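Local coordinates for uncharacterized protein DUF1185 (Bordetella bronchiseptica RB50, PDB 3BYQ) that is of unknown function but has a variant of the Bacillus chorismate mutase fold and may act in amino-acid metabolism, at residues R8-I13 with A32-V37; K82-G87 with I162-V167; Y128-P133 with I149-Q154. All coordinates share one frame; numbering follows the deposited sequence. Where two conformers were deposited one is given.

Interaction 1: R8-I13 with A32-V37; sequences RKRTLI and AASCAV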
loop_
_atom_site.group_PDB
_atom_site.type_symbol
_atom_site.label_atom_id
_atom_site.label_comp_id
_atom_site.label_asym_id
_atom_site.label_seq_id
_atom_site.Cartn_x
_atom_site.Cartn_y
_atom_site.Cartn_z
ATOM N N ARG B 8 5.952 -1.627 -23.807
ATOM C CA ARG B 8 4.751 -0.833 -23.661
ATOM C C ARG B 8 5.104 0.582 -23.206
ATOM O O ARG B 8 4.632 1.575 -23.729
ATOM C CB ARG B 8 3.789 -1.487 -22.659
ATOM C CG ARG B 8 2.542 -0.651 -22.495
ATOM C CD ARG B 8 1.402 -1.348 -21.796
ATOM N NE ARG B 8 1.669 -1.752 -20.429
ATOM C CZ ARG B 8 1.409 -1.028 -19.350
ATOM N NH1 ARG B 8 0.948 0.186 -19.458
ATOM N NH2 ARG B 8 1.675 -1.524 -18.150
ATOM N N LYS B 9 5.927 0.626 -22.169
ATOM C CA LYS B 9 6.359 1.900 -21.584
ATOM C C LYS B 9 7.661 1.774 -20.874
ATOM O O LYS B 9 8.113 0.679 -20.567
ATOM C CB LYS B 9 5.277 2.474 -20.654
ATOM C CG LYS B 9 5.021 1.677 -19.446
ATOM C CD LYS B 9 3.764 2.163 -18.724
ATOM C CE LYS B 9 3.898 3.518 -18.110
ATOM N NZ LYS B 9 2.531 3.937 -17.546
ATOM N N ARG B 10 8.256 2.927 -20.635
ATOM C CA ARG B 10 9.549 3.035 -19.972
ATOM C C ARG B 10 9.504 4.196 -18.999
ATOM O O ARG B 10 8.718 5.128 -19.162
ATOM C CB ARG B 10 10.632 3.316 -21.015
ATOM C CG ARG B 10 11.002 2.151 -21.910
ATOM C CD ARG B 10 11.897 2.583 -23.028
ATOM N NE ARG B 10 13.220 2.991 -22.555
ATOM C CZ ARG B 10 14.187 3.482 -23.310
ATOM N NH1 ARG B 10 14.047 3.544 -24.615
ATOM N NH2 ARG B 10 15.325 3.864 -22.741
ATOM N N THR B 11 10.287 4.094 -17.943
ATOM C CA THR B 11 10.465 5.218 -17.042
ATOM C C THR B 11 11.933 5.410 -16.753
ATOM O O THR B 11 12.723 4.454 -16.726
ATOM C CB THR B 11 9.677 5.115 -15.719
ATOM O OG1 THR B 11 10.200 4.027 -14.936
ATOM C CG2 THR B 11 8.181 4.939 -16.009
ATOM N N LEU B 12 12.297 6.670 -16.638
ATOM C CA LEU B 12 13.633 7.056 -16.216
ATOM C C LEU B 12 13.426 7.887 -14.968
ATOM O O LEU B 12 12.628 8.794 -14.998
ATOM C CB LEU B 12 14.298 7.894 -17.292
ATOM C CG LEU B 12 15.685 8.472 -16.983
ATOM C CD1 LEU B 12 16.663 7.346 -16.805
ATOM C CD2 LEU B 12 16.130 9.379 -18.112
ATOM N N ILE B 13 14.077 7.532 -13.862
ATOM C CA ILE B 13 13.975 8.377 -12.670
ATOM C C ILE B 13 15.362 8.747 -12.214
ATOM O O ILE B 13 16.317 7.955 -12.288
ATOM C CB ILE B 13 13.141 7.795 -11.528
ATOM C CG1 ILE B 13 13.809 6.558 -10.936
ATOM C CG2 ILE B 13 11.721 7.480 -12.016
ATOM C CD1 ILE B 13 13.031 5.933 -9.785
ATOM N N ALA B 32 19.856 6.800 -10.252
ATOM C CA ALA B 32 18.921 6.817 -11.392
ATOM C C ALA B 32 18.519 5.422 -11.770
ATOM O O ALA B 32 19.332 4.486 -11.672
ATOM C CB ALA B 32 19.560 7.541 -12.598
ATOM N N ALA B 33 17.260 5.275 -12.194
ATOM C CA ALA B 33 16.755 3.948 -12.597
ATOM C C ALA B 33 16.093 4.108 -13.952
ATOM O O ALA B 33 15.425 5.091 -14.196
ATOM C CB ALA B 33 15.756 3.409 -11.582
ATOM N N SER B 34 16.363 3.141 -14.823
ATOM C CA SER B 34 15.751 3.065 -16.141
ATOM C C SER B 34 15.006 1.747 -16.164
ATOM O O SER B 34 15.608 0.702 -15.978
ATOM C CB SER B 34 16.801 3.100 -17.257
ATOM O OG SER B 34 16.206 3.115 -18.569
ATOM N N CYS B 35 13.698 1.835 -16.407
ATOM C CA CYS B 35 12.794 0.683 -16.428
ATOM C C CYS B 35 12.062 0.575 -17.757
ATOM O O CYS B 35 11.716 1.596 -18.407
ATOM C CB CYS B 35 11.717 0.851 -15.365
ATOM S SG CYS B 35 12.354 1.153 -13.651
ATOM N N ALA B 36 11.806 -0.671 -18.133
ATOM C CA ALA B 36 11.002 -1.002 -19.305
ATOM C C ALA B 36 9.987 -2.084 -18.929
ATOM O O ALA B 36 10.345 -3.097 -18.288
ATOM C CB ALA B 36 11.867 -1.504 -20.467
ATOM N N VAL B 37 8.757 -1.853 -19.396
ATOM C CA VAL B 37 7.633 -2.763 -19.218
ATOM C C VAL B 37 7.421 -3.450 -20.542
ATOM O O VAL B 37 7.191 -2.801 -21.547
ATOM C CB VAL B 37 6.357 -2.037 -18.798
ATOM C CG1 VAL B 37 5.212 -3.017 -18.674
ATOM C CG2 VAL B 37 6.570 -1.280 -17.476
HETATM O O HOH W 1 13.744 3.075 -19.591
HETATM O O HOH W 2 12.563 4.143 -13.576
#
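Ala32 opens this antiparallel beta hairpin by setting its CA hydrogen against Ile13 O. Of the two arms, strand 29-39 is internal to the sheet, while strand 7-17 is an edge within the chain and pairs antiparallel with its counterpart in a second subunit. At Ala33 the backbone closes a hydrogen-bonded pair with Ile13, and its small CB lies 3.8 Å from Ile13 CG1; a methyl suits this place because Ile151 of strand 147-151 presses on it too. Ser34 faces helix 51-72, where its OG bonds to Glu67, which also takes a salt bridge from Arg10. A water in the guanidinium plane accepts from Arg10 NE (3.0 Å) and lies within bonding distance of Ser34 OG and Cys35 O. Cys35 N reaches Thr11 O almost straight (2.8 Å, 173°). With Thr11 OG1 held between its own N and carbonyl carbon (chi1 67°), the hydroxyl leans over Cys35 CB and hydrogen-bonds a second water at 2.7 Å. Ala36 offers a methyl to the aliphatic stem of Arg10. Val37 lies alongside Lys9, whose ammonium goes on to Asp155 and to Glu15 of the second subunit. Arg8 makes salt bridges with Glu161 and Asp155, so Val37 merely packs beside it, CG1 resting 3.9 Å from Arg8 NH2.

Interaction 2: K82-G87 with I162-V167; sequences KAAIVG and ILFALV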
loop_
_atom_site.group_PDB
_atom_site.type_symbol
_atom_site.label_atom_id
_atom_site.label_comp_id
_atom_site.label_asym_id
_atom_site.label_seq_id
_atom_site.Cartn_x
_atom_site.Cartn_y
_atom_site.Cartn_z
ATOM N N LYS B 82 20.391 -3.955 -10.474
ATOM C CA LYS B 82 19.459 -4.422 -11.506
ATOM C C LYS B 82 18.283 -5.032 -10.812
ATOM O O LYS B 82 18.411 -5.558 -9.711
ATOM C CB LYS B 82 20.126 -5.442 -12.429
ATOM C CG LYS B 82 20.577 -6.744 -11.758
ATOM C CD LYS B 82 21.653 -7.509 -12.546
ATOM C CE LYS B 82 22.189 -8.654 -11.721
ATOM N NZ LYS B 82 23.338 -9.373 -12.295
ATOM N N ALA B 83 17.130 -4.990 -11.455
ATOM C CA ALA B 83 15.944 -5.528 -10.781
ATOM C C ALA B 83 14.874 -5.924 -11.752
ATOM O O ALA B 83 14.863 -5.512 -12.912
ATOM C CB ALA B 83 15.403 -4.498 -9.785
ATOM N N ALA B 84 13.993 -6.790 -11.286
ATOM C CA ALA B 84 12.867 -7.260 -12.114
ATOM C C ALA B 84 11.605 -7.457 -11.295
ATOM O O ALA B 84 11.659 -7.951 -10.196
ATOM C CB ALA B 84 13.197 -8.567 -12.821
ATOM N N ILE B 85 10.485 -7.065 -11.869
ATOM C CA ILE B 85 9.175 -7.298 -11.279
ATOM C C ILE B 85 8.329 -7.988 -12.358
ATOM O O ILE B 85 8.007 -7.398 -13.408
ATOM C CB ILE B 85 8.438 -6.031 -10.768
ATOM C CG1 ILE B 85 9.384 -5.172 -9.946
ATOM C CG2 ILE B 85 7.142 -6.449 -9.939
ATOM C CD1 ILE B 85 8.836 -3.862 -9.472
ATOM N N VAL B 86 7.920 -9.210 -12.046
ATOM C CA VAL B 86 7.165 -10.028 -12.972
ATOM C C VAL B 86 5.703 -9.939 -12.576
ATOM O O VAL B 86 5.370 -9.913 -11.400
ATOM C CB VAL B 86 7.632 -11.514 -12.977
ATOM C CG1 VAL B 86 6.874 -12.345 -14.027
ATOM C CG2 VAL B 86 9.169 -11.600 -13.200
ATOM N N GLY B 87 4.837 -9.865 -13.575
ATOM C CA GLY B 87 3.407 -9.828 -13.326
ATOM C C GLY B 87 2.878 -11.120 -12.777
ATOM O O GLY B 87 3.533 -12.201 -12.902
ATOM N N ILE B 162 6.273 -7.956 -17.742
ATOM C CA ILE B 162 7.472 -7.936 -16.883
ATOM C C ILE B 162 8.087 -6.554 -16.941
ATOM O O ILE B 162 8.084 -5.911 -18.013
ATOM C CB ILE B 162 8.587 -8.931 -17.306
ATOM C CG1 ILE B 162 8.043 -10.344 -17.559
ATOM C CG2 ILE B 162 9.735 -8.948 -16.221
ATOM C CD1 ILE B 162 8.984 -11.258 -18.444
ATOM N N LEU B 163 8.505 -6.068 -15.772
ATOM C CA LEU B 163 9.215 -4.785 -15.639
ATOM C C LEU B 163 10.664 -5.119 -15.341
ATOM O O LEU B 163 10.972 -5.860 -14.396
ATOM C CB LEU B 163 8.585 -3.948 -14.505
ATOM C CG LEU B 163 9.136 -2.518 -14.324
ATOM C CD1 LEU B 163 8.156 -1.716 -13.439
ATOM C CD2 LEU B 163 10.505 -2.526 -13.667
ATOM N N PHE B 164 11.549 -4.674 -16.225
ATOM C CA PHE B 164 12.994 -4.841 -16.062
ATOM C C PHE B 164 13.620 -3.486 -15.824
ATOM O O PHE B 164 13.265 -2.520 -16.474
ATOM C CB PHE B 164 13.609 -5.474 -17.313
ATOM C CG PHE B 164 13.230 -6.934 -17.530
ATOM C CD1 PHE B 164 13.642 -7.898 -16.618
ATOM C CD2 PHE B 164 12.560 -7.346 -18.661
ATOM C CE1 PHE B 164 13.351 -9.234 -16.803
ATOM C CE2 PHE B 164 12.260 -8.702 -18.865
ATOM C CZ PHE B 164 12.661 -9.640 -17.916
ATOM N N ALA B 165 14.600 -3.454 -14.924
ATOM C CA ALA B 165 15.240 -2.214 -14.536
ATOM C C ALA B 165 16.725 -2.306 -14.273
ATOM O O ALA B 165 17.235 -3.362 -13.813
ATOM C CB ALA B 165 14.550 -1.678 -13.246
ATOM N N LEU B 166 17.396 -1.192 -14.550
ATOM C CA LEU B 166 18.804 -1.039 -14.181
ATOM C C LEU B 166 18.896 0.230 -13.360
ATOM O O LEU B 166 18.113 1.175 -13.552
ATOM C CB LEU B 166 19.701 -0.918 -15.398
ATOM C CG LEU B 166 19.781 -2.158 -16.299
ATOM C CD1 LEU B 166 20.665 -1.896 -17.505
ATOM C CD2 LEU B 166 20.273 -3.344 -15.514
ATOM N N VAL B 167 19.871 0.251 -12.474
ATOM C CA VAL B 167 20.156 1.388 -11.626
ATOM C C VAL B 167 21.636 1.740 -11.695
ATOM O O VAL B 167 22.481 0.875 -11.689
ATOM C CB VAL B 167 19.786 1.107 -10.156
ATOM C CG1 VAL B 167 20.160 2.303 -9.237
ATOM C CG2 VAL B 167 18.305 0.764 -10.033
#
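Ala84 CB meets the Phe164 ring at its CD1 corner, 3.9 Å away, the point where an aromatic side chain of one strand leans on its neighbour across the pair. A methyl is all that Ala84 puts on this face, which leaves the bulk to Phe164. On the same face Lys82 CB lies 3.7 Å from Leu166 CD2, so the lysine contributes its aliphatic base. Val86 runs side by side with Ile162, Val86 CG2 lying 4.1 Å from Ile162 CG2. Ile162 CG2, anti to its own backbone N, also stands 3.4 Å above the plane of the Phe164 ring, offset toward the rim, and so steadies one face of that ring from within the strand. The other face of the sheet carries the pairs Ala83 with Ala165 and Ile85 with Leu163.

Beneath these side chains the strands are joined as an antiparallel pair by four backbone bonds. Leu163 N to Ile85 O is the straightest, at 175°, whereas Ala83 N comes to Ala165 O from above the carbonyl plane. Strands 79-86 and 161-169 are central members of the mixed sheet, in a fold described as a novel variant of that of Bacillus chorismate mutase. Strand 79-86 pairs parallel with 119-123 and, at the branch of the sheet, antiparallel with 130-136; 161-169 pairs with 29-39.

Farther out, helix 51-72 covers the face of Phe164 and Leu166, with Leu60 against the phenylalanine and Ala65 and Leu68 against the leucine. Trp98 stacks on the Phe164 ring while its NE1 donates to Ala165 O, a second partner for that carbonyl. Lys82 extends beyond CG and leads away from the strand pair, its NZ donating to His99 O. On the opposite face selenomethionine Met130 lies against both Ala83 and Ile85.

Interaction 3: Y128-P133 with I149-Q154; sequences YRMMVP and IEIGIQ. With EDO (1,2-ethanediol), chain F; EDO (1,2-ethanediol), chain O.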
loop_
_atom_site.group_PDB
_atom_site.type_symbol
_atom_site.label_atom_id
_atom_site.label_comp_id
_atom_site.label_asym_id
_atom_site.label_seq_id
_atom_site.Cartn_x
_atom_site.Cartn_y
_atom_site.Cartn_z
ATOM N N TYR B 128 3.416 -2.468 -7.761
ATOM C CA TYR B 128 4.295 -2.872 -6.693
ATOM C C TYR B 128 5.561 -2.008 -6.715
ATOM O O TYR B 128 6.156 -1.777 -7.763
ATOM C CB TYR B 128 4.675 -4.350 -6.840
ATOM C CG TYR B 128 5.473 -4.891 -5.675
ATOM C CD1 TYR B 128 4.859 -5.040 -4.452
ATOM C CD2 TYR B 128 6.813 -5.281 -5.800
ATOM C CE1 TYR B 128 5.542 -5.557 -3.376
ATOM C CE2 TYR B 128 7.520 -5.767 -4.677
ATOM C CZ TYR B 128 6.859 -5.897 -3.479
ATOM O OH TYR B 128 7.450 -6.369 -2.303
ATOM N N ARG B 129 5.943 -1.543 -5.530
ATOM C CA ARG B 129 7.142 -0.707 -5.339
ATOM C C ARG B 129 8.206 -1.546 -4.672
ATOM O O ARG B 129 7.899 -2.259 -3.733
ATOM C CB ARG B 129 6.847 0.431 -4.378
ATOM C CG ARG B 129 5.614 1.253 -4.621
ATOM C CD ARG B 129 5.698 2.057 -5.839
ATOM N NE ARG B 129 6.864 2.929 -5.939
ATOM C CZ ARG B 129 7.190 3.586 -7.044
ATOM N NH1 ARG B 129 6.408 3.517 -8.115
ATOM N NH2 ARG B 129 8.276 4.325 -7.085
HETATM N N MSE B 130 9.452 -1.427 -5.116
HETATM C CA MSE B 130 10.517 -2.257 -4.564
HETATM C C MSE B 130 11.810 -1.498 -4.359
HETATM O O MSE B 130 12.246 -0.780 -5.244
HETATM C CB MSE B 130 10.735 -3.437 -5.556
HETATM C CG MSE B 130 11.655 -4.537 -5.135
HETATM SE SE MSE B 130 11.515 -6.051 -6.333
HETATM C CE MSE B 130 12.351 -5.290 -7.874
HETATM N N MSE B 131 12.424 -1.693 -3.191
HETATM C CA MSE B 131 13.724 -1.080 -2.872
HETATM C C MSE B 131 14.785 -1.871 -3.578
HETATM O O MSE B 131 14.849 -3.096 -3.435
HETATM C CB MSE B 131 14.073 -1.136 -1.375
HETATM C CG MSE B 131 13.156 -0.419 -0.456
HETATM SE SE MSE B 131 13.014 1.447 -0.804
HETATM C CE MSE B 131 14.832 2.027 -0.560
ATOM N N VAL B 132 15.621 -1.174 -4.330
ATOM C CA VAL B 132 16.705 -1.826 -5.092
ATOM C C VAL B 132 18.058 -1.471 -4.505
ATOM O O VAL B 132 18.425 -0.299 -4.438
ATOM C CB VAL B 132 16.672 -1.427 -6.602
ATOM C CG1 VAL B 132 17.794 -2.197 -7.385
ATOM C CG2 VAL B 132 15.287 -1.727 -7.178
ATOM N N PRO B 133 18.809 -2.463 -4.073
ATOM C CA PRO B 133 20.050 -2.119 -3.402
ATOM C C PRO B 133 21.173 -1.949 -4.383
ATOM O O PRO B 133 21.240 -2.665 -5.378
ATOM C CB PRO B 133 20.316 -3.355 -2.551
ATOM C CG PRO B 133 19.746 -4.451 -3.354
ATOM C CD PRO B 133 18.512 -3.909 -3.955
ATOM N N ILE B 149 17.489 2.550 -3.852
ATOM C CA ILE B 149 16.521 3.422 -4.520
ATOM C C ILE B 149 15.238 2.601 -4.780
ATOM O O ILE B 149 15.312 1.424 -5.116
ATOM C CB ILE B 149 17.064 4.051 -5.791
ATOM C CG1 ILE B 149 16.036 5.034 -6.354
ATOM C CG2 ILE B 149 17.413 2.969 -6.818
ATOM C CD1 ILE B 149 16.500 5.829 -7.604
ATOM N N GLU B 150 14.085 3.218 -4.598
ATOM C CA GLU B 150 12.822 2.523 -4.854
ATOM C C GLU B 150 12.414 2.650 -6.309
ATOM O O GLU B 150 12.461 3.740 -6.873
ATOM C CB GLU B 150 11.687 3.077 -3.973
ATOM C CG GLU B 150 10.494 2.116 -3.931
ATOM C CD GLU B 150 9.272 2.659 -3.264
ATOM O OE1 GLU B 150 8.695 3.622 -3.815
ATOM O OE2 GLU B 150 8.875 2.095 -2.217
ATOM N N ILE B 151 11.974 1.548 -6.906
ATOM C CA ILE B 151 11.459 1.578 -8.270
ATOM C C ILE B 151 10.025 1.064 -8.293
ATOM O O ILE B 151 9.552 0.410 -7.340
ATOM C CB ILE B 151 12.317 0.725 -9.260
ATOM C CG1 ILE B 151 12.223 -0.780 -8.954
ATOM C CG2 ILE B 151 13.782 1.220 -9.254
ATOM C CD1 ILE B 151 12.805 -1.704 -10.065
ATOM N N GLY B 152 9.373 1.305 -9.417
ATOM C CA GLY B 152 8.010 0.843 -9.633
ATOM C C GLY B 152 7.296 1.722 -10.616
ATOM O O GLY B 152 7.689 2.871 -10.833
ATOM N N ILE B 153 6.304 1.143 -11.264
ATOM C CA ILE B 153 5.453 1.880 -12.215
ATOM C C ILE B 153 4.036 1.575 -11.764
ATOM O O ILE B 153 3.655 0.423 -11.554
ATOM C CB ILE B 153 5.725 1.490 -13.688
ATOM C CG1 ILE B 153 7.152 1.918 -14.050
ATOM C CG2 ILE B 153 4.718 2.160 -14.679
ATOM C CD1 ILE B 153 7.585 1.539 -15.468
ATOM N N GLN B 154 3.235 2.628 -11.701
ATOM C CA GLN B 154 1.907 2.510 -11.139
ATOM C C GLN B 154 1.006 1.432 -11.729
ATOM O O GLN B 154 0.286 0.734 -10.994
ATOM C CB GLN B 154 1.213 3.864 -11.146
ATOM C CG GLN B 154 -0.180 3.839 -10.548
ATOM C CD GLN B 154 -1.251 3.477 -11.577
ATOM O OE1 GLN B 154 -1.165 3.878 -12.733
ATOM N NE2 GLN B 154 -2.266 2.735 -11.150
HETATM C C1 EDO F . 5.251 5.510 -13.360
HETATM O O1 EDO F . 4.195 5.262 -12.411
HETATM C C2 EDO F . 5.571 6.990 -13.387
HETATM O O2 EDO F . 5.744 7.466 -12.042
HETATM C C1 EDO O . 12.011 8.043 -5.111
HETATM O O1 EDO O . 11.542 6.985 -4.260
HETATM C C2 EDO O . 12.687 7.438 -6.328
HETATM O O2 EDO O . 11.851 6.409 -6.886
HETATM O O HOH W 3 5.998 -1.581 -10.538
#
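Arg129 and Glu150 meet in a salt bridge between the strands of an antiparallel beta hairpin, where strand 130-136 turns back into strand 147-151. Arg129 NE donates to Glu150 OE1 at 2.9 Å and 166°; NH2 adds a weak bond to the same oxygen. The acid lies near the guanidinium plane, but its own plane is turned by 68°, so NE approaches OE1 from above the carboxylate. Bends at chi2 and chi3 fold the arginine back over Gly152, whose CA covers one face of the guanidinium; the backbone angles of this residue favour glycine.

Backbone bonds fasten Met130 to Ile151 and Val132 to Ile149, the shortest being Val132 N to Ile149 O at 2.7 Å. A water joins Tyr128 O to Ile153 N.

On the buried face Val132 CG2 lies 3.7 Å from Ile151 CG1, with the end of selenomethionine Met130 also against Ile151. On the other face selenomethionine Met131 sets its SE 3.8 Å from Glu150 CB.

Glu150 OE2 accepts from Tyr128 OH of the third subunit, and Arg129 lies close to its counterpart in the second. The carboxylate thus serves two partners at once, and its charge would be expected to ease the crowding of like charges at the subunit interface.

Overall arrangement
The three contacts lie on one mixed sheet, with interactions 1 and 2 about 9 Å apart between centres, interactions 2 and 3 also 9 Å, and interactions 1 and 3 about 11 Å. Interaction 1 joins interaction 2 directly, since strands 29-39 and 161-169 are neighbours: Ala36 O and Phe164 N are 2.9 Å apart, probably hydrogen-bonded. Strand 130-136 adjoins 79-86 in the sheet, while residues 149-154 pack on interactions 1 and 2, Ile151 CD1 lying 3.6 Å from Ala165 CB and Ile153 CD1 3.5 Å from Thr11 CG2. Interactions 1 and 3 both touch a second subunit, whereas interaction 2 stays within the chain. Ethanediol molecules, probably from the crystallisation liquor, bind backbone atoms of Glu150 and Gln154.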